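Local coordinates for Alpha/beta hydrolase fold-3 domain protein (Sulfolobus islandicus, PDB 5LK6) that probably hydrolyses carboxylic ester bonds, as a thermostable lipase or carboxylesterase of the alpha/beta hydrolase fold, at residues D194-T199 against A241-L246; L237-E242 against V267-V272. All coordinates share one frame; numbering follows the deposited sequence.

Contact 1: residues D194-T199 against A241-L246; sequences DGFFLT and AEYDPL
Phe196 lies against Tyr243 with the two rings nearly parallel, planes 13° apart, but slid so far that they barely overlap. Its CB sits 3.6 Å from Tyr243 O. From there the ring is carried past the Tyr243 backbone: CD2 approaches Tyr243 CB at 3.7 Å, CE2 comes equally near Tyr243 CD1, and CZ ends beside that same ring carbon. CG stands anti to the carbonyl carbon in both residues (chi1 -63° in Phe196, -70° in Tyr243), and, with the backbones set as they are, the two rings project in much the same direction. Tyr192 adds an edge-to-face contact to each. With an alanine here, the ring that CD2 and CE2 belong to is gone, which would probably open a gap beside Tyr243 CB and CD1 and cost Tyr192 one of its edge-to-face partners. On the backbone side of the pair a water donates to both Phe196 O (2.7 Å) and Tyr243 O, joining two backbone carbonyls that could not bond to each other.

Farther along, Leu198 meets the next turn of the other loop. Its CD2 touches Leu246 CD1 at 3.7 Å, the two side chains nearly perpendicular, while Leu198 O lies 3.5 Å from Pro245 CG. Leucine and proline suit this buried place, which Ile203 of helix 200-210 also packs against. Leu246 N donates to Asp244 OD1 (2.8 Å), closing an Asx turn, and OD2 bonds His274 ND1, consistent with a Ser151-His274-Asp244 triad. With packing and one water doing the joining, the presumed catalytic aspartate is probably positioned more by its Asx turn and His274 than by polar bonds from 194-199.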
ATOM      1  N   ASP A 194       0.988  16.612 -19.199  1.00 23.64           N
ATOM      2  CA  ASP A 194       2.278  16.521 -19.935  1.00 26.91           C
ATOM      3  C   ASP A 194       3.439  16.245 -19.015  1.00 25.39           C
ATOM      4  O   ASP A 194       3.528  16.779 -17.900  1.00 23.21           O
ATOM      5  CB  ASP A 194       2.576  17.849 -20.659  1.00 33.37           C
ATOM      6  CG  ASP A 194       1.703  18.042 -21.903  1.00 46.95           C
ATOM      7  OD1 ASP A 194       2.040  17.234 -22.844  1.00 54.92           O
ATOM      8  OD2 ASP A 194       0.715  18.926 -21.931  1.00 46.28           O
ATOM      9  N   GLY A 195       4.366  15.442 -19.502  1.00 24.35           N
ATOM     10  CA  GLY A 195       5.632  15.250 -18.813  1.00 23.26           C
ATOM     11  C   GLY A 195       5.716  14.157 -17.742  1.00 22.64           C
ATOM     12  O   GLY A 195       6.751  14.037 -17.105  1.00 24.40           O
ATOM     13  N   PHE A 196       4.674  13.360 -17.545  1.00 19.78           N
ATOM     14  CA  PHE A 196       4.739  12.291 -16.558  1.00 19.06           C
ATOM     15  C   PHE A 196       4.463  10.928 -17.176  1.00 19.36           C
ATOM     16  O   PHE A 196       3.758  10.101 -16.627  1.00 19.69           O
ATOM     17  CB  PHE A 196       3.754  12.608 -15.418  1.00 19.03           C
ATOM     18  CG  PHE A 196       4.082  13.874 -14.650  1.00 17.00           C
ATOM     19  CD1 PHE A 196       3.580  15.074 -15.042  1.00 16.48           C
ATOM     20  CD2 PHE A 196       4.913  13.843 -13.576  1.00 16.12           C
ATOM     21  CE1 PHE A 196       3.840  16.244 -14.334  1.00 16.65           C
ATOM     22  CE2 PHE A 196       5.177  15.004 -12.865  1.00 17.26           C
ATOM     23  CZ  PHE A 196       4.653  16.221 -13.243  1.00 16.37           C
ATOM     24  N   PHE A 197       5.030  10.722 -18.348  1.00 19.97           N
ATOM     25  CA  PHE A 197       5.120   9.452 -18.995  1.00 19.38           C
ATOM     26  C   PHE A 197       3.828   9.097 -19.711  1.00 18.93           C
ATOM     27  O   PHE A 197       3.858   8.845 -20.892  1.00 21.76           O
ATOM     28  CB  PHE A 197       5.623   8.374 -18.044  1.00 21.04           C
ATOM     29  CG  PHE A 197       5.890   7.042 -18.716  1.00 22.92           C
ATOM     30  CD1 PHE A 197       7.055   6.827 -19.438  1.00 23.27           C
ATOM     31  CD2 PHE A 197       4.969   5.996 -18.614  1.00 23.48           C
ATOM     32  CE1 PHE A 197       7.286   5.611 -20.037  1.00 23.37           C
ATOM     33  CE2 PHE A 197       5.208   4.784 -19.233  1.00 24.02           C
ATOM     34  CZ  PHE A 197       6.351   4.597 -19.958  1.00 23.40           C
ATOM     35  N   LEU A 198       2.710   9.021 -19.017  1.00 18.00           N
ATOM     36  CA  LEU A 198       1.413   8.946 -19.657  1.00 16.94           C
ATOM     37  C   LEU A 198       0.913  10.396 -19.777  1.00 17.50           C
ATOM     38  O   LEU A 198       0.884  11.128 -18.787  1.00 17.88           O
ATOM     39  CB  LEU A 198       0.427   8.046 -18.891  1.00 15.81           C
ATOM     40  CG  LEU A 198      -1.026   8.068 -19.375  1.00 15.14           C
ATOM     41  CD1 LEU A 198      -1.129   7.421 -20.742  1.00 14.68           C
ATOM     42  CD2 LEU A 198      -1.994   7.404 -18.407  1.00 15.67           C
ATOM     43  N   THR A 199       0.539  10.785 -21.002  1.00 17.84           N
ATOM     44  CA  THR A 199       0.074  12.129 -21.341  1.00 18.82           C
ATOM     45  C   THR A 199      -1.336  12.145 -21.826  1.00 19.75           C
ATOM     46  O   THR A 199      -1.855  11.129 -22.282  1.00 20.31           O
ATOM     47  CB  THR A 199       0.930  12.765 -22.467  1.00 18.79           C
ATOM     48  OG1 THR A 199       0.711  12.124 -23.738  1.00 17.55           O
ATOM     49  CG2 THR A 199       2.355  12.695 -22.107  1.00 18.27           C
ATOM     50  N   ALA A 241      -1.560   6.363  -8.716  1.00 18.16           N
ATOM     51  CA  ALA A 241      -0.273   7.072  -8.671  1.00 16.46           C
ATOM     52  C   ALA A 241      -0.493   8.568  -8.525  1.00 17.18           C
ATOM     53  O   ALA A 241      -1.427   9.140  -9.097  1.00 16.02           O
ATOM     54  CB  ALA A 241       0.558   6.767  -9.858  1.00 16.46           C
ATOM     55  N   GLU A 242       0.390   9.205  -7.742  1.00 18.14           N
ATOM     56  CA  GLU A 242       0.242  10.609  -7.415  1.00 17.26           C
ATOM     57  C   GLU A 242       0.387  11.486  -8.634  1.00 15.52           C
ATOM     58  O   GLU A 242      -0.423  12.370  -8.818  1.00 13.71           O
ATOM     59  CB  GLU A 242       1.231  11.029  -6.356  1.00 18.27           C
ATOM     60  CG  GLU A 242       1.005  12.444  -5.917  1.00 20.26           C
ATOM     61  CD  GLU A 242       2.007  12.979  -4.926  1.00 22.17           C
ATOM     62  OE1 GLU A 242       2.999  12.284  -4.595  1.00 24.23           O
ATOM     63  OE2 GLU A 242       1.756  14.114  -4.455  1.00 25.10           O
ATOM     64  N   TYR A 243       1.402  11.211  -9.453  1.00 15.30           N
ATOM     65  CA  TYR A 243       1.741  12.057 -10.612  1.00 15.73           C
ATOM     66  C   TYR A 243       1.265  11.355 -11.874  1.00 15.37           C
ATOM     67  O   TYR A 243       2.059  10.908 -12.725  1.00 17.01           O
ATOM     68  CB  TYR A 243       3.252  12.408 -10.647  1.00 15.35           C
ATOM     69  CG  TYR A 243       3.619  13.349  -9.552  1.00 15.71           C
ATOM     70  CD1 TYR A 243       3.340  14.723  -9.667  1.00 16.83           C
ATOM     71  CD2 TYR A 243       4.186  12.892  -8.381  1.00 15.80           C
ATOM     72  CE1 TYR A 243       3.618  15.610  -8.641  1.00 16.91           C
ATOM     73  CE2 TYR A 243       4.482  13.755  -7.350  1.00 16.78           C
ATOM     74  CZ  TYR A 243       4.207  15.110  -7.476  1.00 18.13           C
ATOM     75  OH  TYR A 243       4.479  15.952  -6.429  1.00 18.90           O
ATOM     76  N   ASP A 244      -0.039  11.303 -12.001  1.00 15.10           N
ATOM     77  CA  ASP A 244      -0.675  10.514 -13.035  1.00 16.47           C
ATOM     78  C   ASP A 244      -1.977  11.192 -13.429  1.00 16.58           C
ATOM     79  O   ASP A 244      -2.850  11.404 -12.578  1.00 17.42           O
ATOM     80  CB  ASP A 244      -0.914   9.073 -12.516  1.00 16.34           C
ATOM     81  CG  ASP A 244      -1.686   8.166 -13.519  1.00 16.47           C
ATOM     82  OD1 ASP A 244      -2.086   8.572 -14.666  1.00 15.99           O
ATOM     83  OD2 ASP A 244      -1.897   6.984 -13.141  1.00 16.61           O
ATOM     84  N   PRO A 245      -2.135  11.515 -14.720  1.00 15.92           N
ATOM     85  CA  PRO A 245      -3.407  12.166 -15.099  1.00 15.86           C
ATOM     86  C   PRO A 245      -4.657  11.355 -14.739  1.00 15.61           C
ATOM     87  O   PRO A 245      -5.736  11.947 -14.547  1.00 14.87           O
ATOM     88  CB  PRO A 245      -3.303  12.295 -16.630  1.00 15.33           C
ATOM     89  CG  PRO A 245      -2.203  11.350 -17.053  1.00 15.00           C
ATOM     90  CD  PRO A 245      -1.269  11.271 -15.884  1.00 15.21           C
ATOM     91  N   LEU A 246      -4.517  10.023 -14.694  1.00 15.70           N
ATOM     92  CA  LEU A 246      -5.627   9.139 -14.356  1.00 16.90           C
ATOM     93  C   LEU A 246      -5.868   8.946 -12.846  1.00 18.31           C
ATOM     94  O   LEU A 246      -6.725   8.174 -12.422  1.00 21.91           O
ATOM     95  CB  LEU A 246      -5.469   7.788 -15.041  1.00 17.03           C
ATOM     96  CG  LEU A 246      -5.448   7.784 -16.565  1.00 17.34           C
ATOM     97  CD1 LEU A 246      -5.328   6.353 -17.060  1.00 17.46           C
ATOM     98  CD2 LEU A 246      -6.627   8.429 -17.245  1.00 16.94           C
TER
HETATM   99  O   HOH W   1       1.897   9.399 -14.750  1.00 16.47           O

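Contact 2: residues L237-E242 against V267-V272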
ATOM      1  N   LEU A 237      -9.299  -3.773  -4.412  1.00 19.24           N
ATOM      2  CA  LEU A 237      -8.079  -3.044  -4.151  1.00 20.45           C
ATOM      3  C   LEU A 237      -7.840  -2.114  -5.332  1.00 19.74           C
ATOM      4  O   LEU A 237      -7.680  -2.574  -6.450  1.00 20.10           O
ATOM      5  CB  LEU A 237      -6.892  -3.979  -4.006  1.00 20.29           C
ATOM      6  CG  LEU A 237      -5.534  -3.316  -3.832  1.00 20.35           C
ATOM      7  CD1 LEU A 237      -5.488  -2.405  -2.612  1.00 19.84           C
ATOM      8  CD2 LEU A 237      -4.487  -4.413  -3.765  1.00 21.40           C
ATOM      9  N   ILE A 238      -7.790  -0.820  -5.067  1.00 19.71           N
ATOM     10  CA  ILE A 238      -7.517   0.166  -6.105  1.00 20.85           C
ATOM     11  C   ILE A 238      -6.197   0.862  -5.773  1.00 19.29           C
ATOM     12  O   ILE A 238      -6.046   1.353  -4.678  1.00 18.51           O
ATOM     13  CB  ILE A 238      -8.670   1.153  -6.257  1.00 20.31           C
ATOM     14  CG1 ILE A 238      -9.884   0.352  -6.702  1.00 21.82           C
ATOM     15  CG2 ILE A 238      -8.326   2.159  -7.325  1.00 19.99           C
ATOM     16  CD1 ILE A 238     -11.192   1.132  -6.755  1.00 22.90           C
ATOM     17  N   ILE A 239      -5.269   0.859  -6.725  1.00 17.85           N
ATOM     18  CA  ILE A 239      -3.977   1.489  -6.573  1.00 17.51           C
ATOM     19  C   ILE A 239      -3.919   2.625  -7.544  1.00 17.73           C
ATOM     20  O   ILE A 239      -4.317   2.499  -8.700  1.00 16.69           O
ATOM     21  CB  ILE A 239      -2.833   0.525  -6.903  1.00 17.76           C
ATOM     22  CG1 ILE A 239      -2.721  -0.506  -5.818  1.00 18.07           C
ATOM     23  CG2 ILE A 239      -1.478   1.227  -7.087  1.00 18.10           C
ATOM     24  CD1 ILE A 239      -1.909  -1.695  -6.287  1.00 20.01           C
ATOM     25  N   THR A 240      -3.314   3.723  -7.095  1.00 19.24           N
ATOM     26  CA  THR A 240      -3.340   4.979  -7.822  1.00 17.93           C
ATOM     27  C   THR A 240      -1.924   5.557  -7.709  1.00 17.89           C
ATOM     28  O   THR A 240      -1.109   5.193  -6.782  1.00 14.48           O
ATOM     29  CB  THR A 240      -4.544   5.716  -7.205  1.00 19.66           C
ATOM     30  OG1 THR A 240      -5.638   5.899  -8.173  1.00 20.82           O
ATOM     31  CG2 THR A 240      -4.213   6.869  -6.528  1.00 19.00           C
ATOM     32  N   ALA A 241      -1.560   6.363  -8.716  1.00 18.16           N
ATOM     33  CA  ALA A 241      -0.273   7.072  -8.671  1.00 16.46           C
ATOM     34  C   ALA A 241      -0.493   8.568  -8.525  1.00 17.18           C
ATOM     35  O   ALA A 241      -1.427   9.140  -9.097  1.00 16.02           O
ATOM     36  CB  ALA A 241       0.558   6.767  -9.858  1.00 16.46           C
ATOM     37  N   GLU A 242       0.390   9.205  -7.742  1.00 18.14           N
ATOM     38  CA  GLU A 242       0.242  10.609  -7.415  1.00 17.26           C
ATOM     39  C   GLU A 242       0.387  11.486  -8.634  1.00 15.52           C
ATOM     40  O   GLU A 242      -0.423  12.370  -8.818  1.00 13.71           O
ATOM     41  CB  GLU A 242       1.231  11.029  -6.356  1.00 18.27           C
ATOM     42  CG  GLU A 242       1.005  12.444  -5.917  1.00 20.26           C
ATOM     43  CD  GLU A 242       2.007  12.979  -4.926  1.00 22.17           C
ATOM     44  OE1 GLU A 242       2.999  12.284  -4.595  1.00 24.23           O
ATOM     45  OE2 GLU A 242       1.756  14.114  -4.455  1.00 25.10           O
ATOM     46  N   VAL A 267      -5.426   2.872  -2.309  1.00 18.33           N
ATOM     47  CA  VAL A 267      -4.095   3.240  -1.914  1.00 20.22           C
ATOM     48  C   VAL A 267      -3.452   4.118  -2.978  1.00 20.84           C
ATOM     49  O   VAL A 267      -3.369   3.725  -4.126  1.00 24.68           O
ATOM     50  CB  VAL A 267      -3.251   1.975  -1.650  1.00 22.12           C
ATOM     51  CG1 VAL A 267      -1.805   2.365  -1.455  1.00 24.71           C
ATOM     52  CG2 VAL A 267      -3.705   1.318  -0.348  1.00 23.21           C
ATOM     53  N   ARG A 268      -2.984   5.306  -2.611  1.00 19.64           N
ATOM     54  CA  ARG A 268      -2.244   6.141  -3.532  1.00 17.54           C
ATOM     55  C   ARG A 268      -0.765   6.038  -3.294  1.00 17.85           C
ATOM     56  O   ARG A 268      -0.278   6.420  -2.240  1.00 17.10           O
ATOM     57  CB  ARG A 268      -2.651   7.591  -3.384  1.00 18.03           C
ATOM     58  CG  ARG A 268      -1.900   8.547  -4.323  1.00 18.62           C
ATOM     59  CD  ARG A 268      -2.065   9.960  -3.851  1.00 18.63           C
ATOM     60  NE  ARG A 268      -3.338  10.490  -4.226  1.00 18.43           N
ATOM     61  CZ  ARG A 268      -3.669  11.772  -4.166  1.00 19.14           C
ATOM     62  NH1 ARG A 268      -2.826  12.648  -3.719  1.00 21.33           N
ATOM     63  NH2 ARG A 268      -4.865  12.181  -4.532  1.00 18.19           N
ATOM     64  N   PHE A 269      -0.044   5.592  -4.317  1.00 18.04           N
ATOM     65  CA  PHE A 269       1.401   5.501  -4.260  1.00 16.76           C
ATOM     66  C   PHE A 269       1.891   6.878  -4.635  1.00 17.02           C
ATOM     67  O   PHE A 269       1.801   7.298  -5.806  1.00 16.23           O
ATOM     68  CB  PHE A 269       1.940   4.396  -5.183  1.00 16.49           C
ATOM     69  CG  PHE A 269       1.861   3.012  -4.565  1.00 16.64           C
ATOM     70  CD1 PHE A 269       0.644   2.394  -4.368  1.00 16.75           C
ATOM     71  CD2 PHE A 269       2.998   2.366  -4.117  1.00 17.42           C
ATOM     72  CE1 PHE A 269       0.564   1.152  -3.766  1.00 17.44           C
ATOM     73  CE2 PHE A 269       2.934   1.114  -3.498  1.00 18.10           C
ATOM     74  CZ  PHE A 269       1.714   0.503  -3.322  1.00 18.34           C
ATOM     75  N   ASN A 270       2.386   7.587  -3.616  1.00 17.04           N
ATOM     76  CA  ASN A 270       3.058   8.884  -3.796  1.00 17.92           C
ATOM     77  C   ASN A 270       4.392   8.911  -4.594  1.00 18.69           C
ATOM     78  O   ASN A 270       5.125   7.913  -4.658  1.00 20.87           O
ATOM     79  CB  ASN A 270       3.254   9.532  -2.465  1.00 17.38           C
ATOM     80  CG  ASN A 270       1.933   9.820  -1.787  1.00 18.01           C
ATOM     81  OD1 ASN A 270       0.972  10.233  -2.449  1.00 17.20           O
ATOM     82  ND2 ASN A 270       1.859   9.565  -0.477  1.00 17.34           N
ATOM     83  N   ASN A 271       4.671  10.069  -5.190  1.00 17.75           N
ATOM     84  CA  ASN A 271       5.945  10.341  -5.832  1.00 18.23           C
ATOM     85  C   ASN A 271       6.219   9.553  -7.157  1.00 18.31           C
ATOM     86  O   ASN A 271       7.341   9.627  -7.655  1.00 17.08           O
ATOM     87  CB  ASN A 271       7.101  10.102  -4.851  1.00 17.74           C
ATOM     88  CG  ASN A 271       6.790  10.569  -3.428  1.00 18.12           C
ATOM     89  OD1 ASN A 271       6.679   9.776  -2.465  1.00 17.04           O
ATOM     90  ND2 ASN A 271       6.649  11.854  -3.291  1.00 18.46           N
ATOM     91  N   VAL A 272       5.223   8.833  -7.702  1.00 16.84           N
ATOM     92  CA  VAL A 272       5.425   7.990  -8.874  1.00 17.13           C
ATOM     93  C   VAL A 272       4.433   8.262  -9.982  1.00 18.44           C
ATOM     94  O   VAL A 272       3.456   9.049  -9.845  1.00 19.29           O
ATOM     95  CB  VAL A 272       5.377   6.475  -8.551  1.00 17.79           C
ATOM     96  CG1 VAL A 272       6.426   6.107  -7.500  1.00 18.46           C
ATOM     97  CG2 VAL A 272       3.986   6.038  -8.141  1.00 17.94           C
TER
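Glu242 leaves its backbone with CG anti to N (chi1 -175°) and stays extended beyond it, so that OE1 arrives over the turn at the end of the neighbouring strand; there Asn271 N gives it a 2.8 Å hydrogen bond at its anti lone pair. The same oxygen lies 3.5 Å from Asn270 CB, and the carboxylate is turned 66° from the Asn270 amide plane. A glutamate has the reach to hold this corner. Asn271, with its positive phi, takes a conformation that asparagine tolerates well.

Before these corners, strands 237-241 and 267-269 run parallel. Val267 N donates to Ile238 O, Thr240 N to Val267 O, Phe269 N to Thr240 O at 2.7 Å, and Glu242 N to Phe269 O, each strand giving and receiving in turn. On one face Ile239 CG2 reaches Phe269 CD1 at 3.6 Å, while Ala241 CB meets Val272 CG2; the methyl of alanine is small enough to sit close under the turning chain. Helix 285-302 packs on this side through Ile293 and Ala289.

On the other face Thr240 CG2 lies 3.6 Å from Arg268 CB and stands at the edge of the guanidinium, near its plane. The arginine is bent at chi3 (-79°), and its NE forms a salt bridge with Glu251 of helix 247-259, a pairing that probably offsets the cost of burying the arginine's charge. Along Val267, Arg268 and Phe269 the sheet runs on, antiparallel, into the second subunit, whose Ser266 bonds Asn270 ND2. Strand 236-241, helix 247-259 and strand 264-269 form a beta-alpha-beta crossover, its strands the last two in this chain's part of the central sheet of an alpha/beta hydrolase.

Contact 2 is almost wholly buried, whereas contact 1 is buried at its leucines and proline and partly exposed at its ring pair. They share Ala241 and Glu242, where strand 236-241 gives way to its following loop. Contact 2 belongs to the central sheet: regular backbone hydrogen bonding, an apolar face toward helix 285-302, and a mixed one toward helix 247-259 where Thr240 and Arg268 stand. Contact 1 lies past that strand, where two irregular loops meet through apolar packing, with a water in place of direct backbone pairing. Tyr243 N lies 3.0 Å from Val272 O, a probable hydrogen bond tying the last strand pair of this chain's sheet to the loop carrying the presumed catalytic aspartate.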